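Local coordinates for protein putative nucleotide-diphospho-sugar transferase (Desulfovibrio desulfuricans subsp. desulfuricans, PDB 3CGX) that is of unproven function but probably transfers a sugar from a nucleotide-diphospho-sugar donor, at residues 48-53 / 116-121. Sequence-based numbering, arbitrary orientation.
Sequences ARLHAD and YPCELV
Leu50 reaches from the loop 48-53 to Cys118 and Val121 of helix 118-127, and its two methyl groups divide the work. CD1 goes to Val121, lying 3.8 Å from Val121 CG1 and 3.9 Å from Val121 CB, with the two side chains crossing at about a right angle. CD2 turns to Cys118 and rests more loosely there, 4.2 Å from Cys118 CB. The forked end of the leucine thus meets residues one helical turn apart, i and i+3. Between them runs the backbone, and Leu50 CD1 is 4.0 Å from Cys118 O, the carbonyl that accepts a weak bond from Val121 N at 2.8 Å.

No hydrogen bond or charge pair joins the two segments; their contact is small and made by van der Waals contact, mostly between apolar side-chain atoms, burying 130 Å² in all. Leu50 is extended from its backbone, CG lying anti to the carbonyl carbon (chi1 -59°) and CD1 anti to CA, which carries CD1 forward to the helix across a CA separation of 7.7 Å between Leu50 and Cys118. On the helix side, CG1 of Val121 stands anti to the backbone N (chi1 179°), which sets the CG1 methyl against Leu50 CD1.

Immediately after Leu50, His51 centres an inverse gamma turn, marked by a weak 3.2 Å bond from Ala52 N to Leu50 O. His51 N also hydrogen-bonds to Gln122 OE1, a polar tie to the same helix next to the apolar one. Leu50 further touches Ile7 of strand 5-11 and Gln122, while Ala52 packs on Ile7 and Leu125. The contact thus packs the return loop of a beta-alpha-beta unit, from helix 29-47 into strand 53-58, against helix 118-127, beside strand 5-11 of the central mixed sheet, as in GT-A-type folds.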
loop_
_atom_site.group_PDB
_atom_site.type_symbol
_atom_site.label_atom_id
_atom_site.label_comp_id
_atom_site.label_asym_id
_atom_site.label_seq_id
_atom_site.Cartn_x
_atom_site.Cartn_y
_atom_site.Cartn_z
ATOM N N ALA A 48 -7.512 1.106 -10.286
ATOM C CA ALA A 48 -8.263 0.339 -11.303
ATOM C C ALA A 48 -8.390 1.114 -12.598
ATOM O O ALA A 48 -8.690 0.545 -13.636
ATOM C CB ALA A 48 -9.645 -0.091 -10.793
ATOM N N ARG A 49 -8.080 2.394 -12.562
ATOM C CA ARG A 49 -8.130 3.202 -13.773
ATOM C C ARG A 49 -6.783 3.342 -14.489
ATOM O O ARG A 49 -6.743 3.933 -15.568
ATOM C CB ARG A 49 -8.706 4.596 -13.460
ATOM C CG ARG A 49 -10.208 4.593 -13.025
ATOM C CD ARG A 49 -10.699 5.956 -12.464
ATOM N N LEU A 50 -5.681 2.813 -13.941
ATOM C CA LEU A 50 -4.329 3.031 -14.537
ATOM C C LEU A 50 -3.987 2.128 -15.726
ATOM O O LEU A 50 -4.746 1.261 -16.026
ATOM C CB LEU A 50 -3.219 2.855 -13.516
ATOM C CG LEU A 50 -3.350 3.814 -12.327
ATOM C CD1 LEU A 50 -2.247 3.558 -11.323
ATOM C CD2 LEU A 50 -3.376 5.265 -12.841
ATOM N N HIS A 51 -2.809 2.353 -16.321
ATOM C CA HIS A 51 -2.293 1.582 -17.501
ATOM C C HIS A 51 -1.434 0.438 -16.970
ATOM O O HIS A 51 -0.197 0.390 -17.179
ATOM C CB HIS A 51 -1.445 2.454 -18.439
ATOM N N ALA A 52 -2.105 -0.469 -16.276
ATOM C CA ALA A 52 -1.456 -1.556 -15.591
ATOM C C ALA A 52 -2.526 -2.513 -15.087
ATOM O O ALA A 52 -3.606 -2.088 -14.719
ATOM C CB ALA A 52 -0.629 -1.040 -14.435
ATOM N N ASP A 53 -2.204 -3.805 -15.063
ATOM C CA ASP A 53 -3.065 -4.802 -14.458
ATOM C C ASP A 53 -2.905 -4.671 -12.947
ATOM O O ASP A 53 -1.839 -4.273 -12.414
ATOM C CB ASP A 53 -2.681 -6.231 -14.879
ATOM C CG ASP A 53 -2.967 -6.535 -16.358
ATOM O OD1 ASP A 53 -3.723 -5.793 -17.018
ATOM O OD2 ASP A 53 -2.462 -7.566 -16.831
ATOM N N TYR A 116 -2.898 8.975 -1.611
ATOM C CA TYR A 116 -1.773 8.979 -2.504
ATOM C C TYR A 116 -2.258 9.223 -3.926
ATOM O O TYR A 116 -3.130 8.514 -4.396
ATOM C CB TYR A 116 -1.038 7.653 -2.482
ATOM C CG TYR A 116 0.349 7.727 -3.101
ATOM C CD1 TYR A 116 1.406 8.320 -2.408
ATOM C CD2 TYR A 116 0.616 7.180 -4.332
ATOM C CE1 TYR A 116 2.685 8.375 -2.946
ATOM C CE2 TYR A 116 1.896 7.221 -4.864
ATOM C CZ TYR A 116 2.913 7.823 -4.173
ATOM O OH TYR A 116 4.205 7.858 -4.696
ATOM N N PRO A 117 -1.666 10.193 -4.629
ATOM C CA PRO A 117 -2.177 10.385 -5.993
ATOM C C PRO A 117 -1.794 9.269 -6.973
ATOM O O PRO A 117 -0.631 8.927 -7.132
ATOM C CB PRO A 117 -1.613 11.752 -6.391
ATOM C CG PRO A 117 -0.615 12.135 -5.363
ATOM C CD PRO A 117 -0.494 11.025 -4.355
ATOM N N CYS A 118 -2.816 8.733 -7.625
ATOM C CA CYS A 118 -2.643 7.629 -8.551
ATOM C C CYS A 118 -1.596 7.955 -9.615
ATOM O O CYS A 118 -0.816 7.089 -9.977
ATOM C CB CYS A 118 -3.977 7.151 -9.177
ATOM S SG CYS A 118 -5.024 8.287 -10.192
ATOM N N GLU A 119 -1.536 9.218 -10.027
ATOM C CA GLU A 119 -0.657 9.612 -11.112
ATOM C C GLU A 119 0.772 9.359 -10.699
ATOM O O GLU A 119 1.622 9.201 -11.552
ATOM C CB GLU A 119 -0.854 11.061 -11.587
ATOM C CG GLU A 119 -0.835 12.146 -10.518
ATOM C CD GLU A 119 -2.181 12.466 -9.952
ATOM O OE1 GLU A 119 -2.924 11.534 -9.615
ATOM O OE2 GLU A 119 -2.473 13.671 -9.808
ATOM N N LEU A 120 1.067 9.320 -9.396
ATOM C CA LEU A 120 2.457 9.018 -8.974
ATOM C C LEU A 120 2.809 7.532 -9.146
ATOM O O LEU A 120 3.950 7.163 -9.375
ATOM C CB LEU A 120 2.747 9.474 -7.536
ATOM C CG LEU A 120 2.856 11.000 -7.369
ATOM C CD1 LEU A 120 3.176 11.374 -5.920
ATOM C CD2 LEU A 120 3.902 11.543 -8.321
ATOM N N VAL A 121 1.796 6.704 -9.058
ATOM C CA VAL A 121 1.945 5.257 -9.319
ATOM C C VAL A 121 2.202 5.051 -10.801
ATOM O O VAL A 121 3.064 4.232 -11.189
ATOM C CB VAL A 121 0.692 4.470 -8.901
ATOM C CG1 VAL A 121 0.863 2.948 -9.210
ATOM C CG2 VAL A 121 0.415 4.679 -7.429
#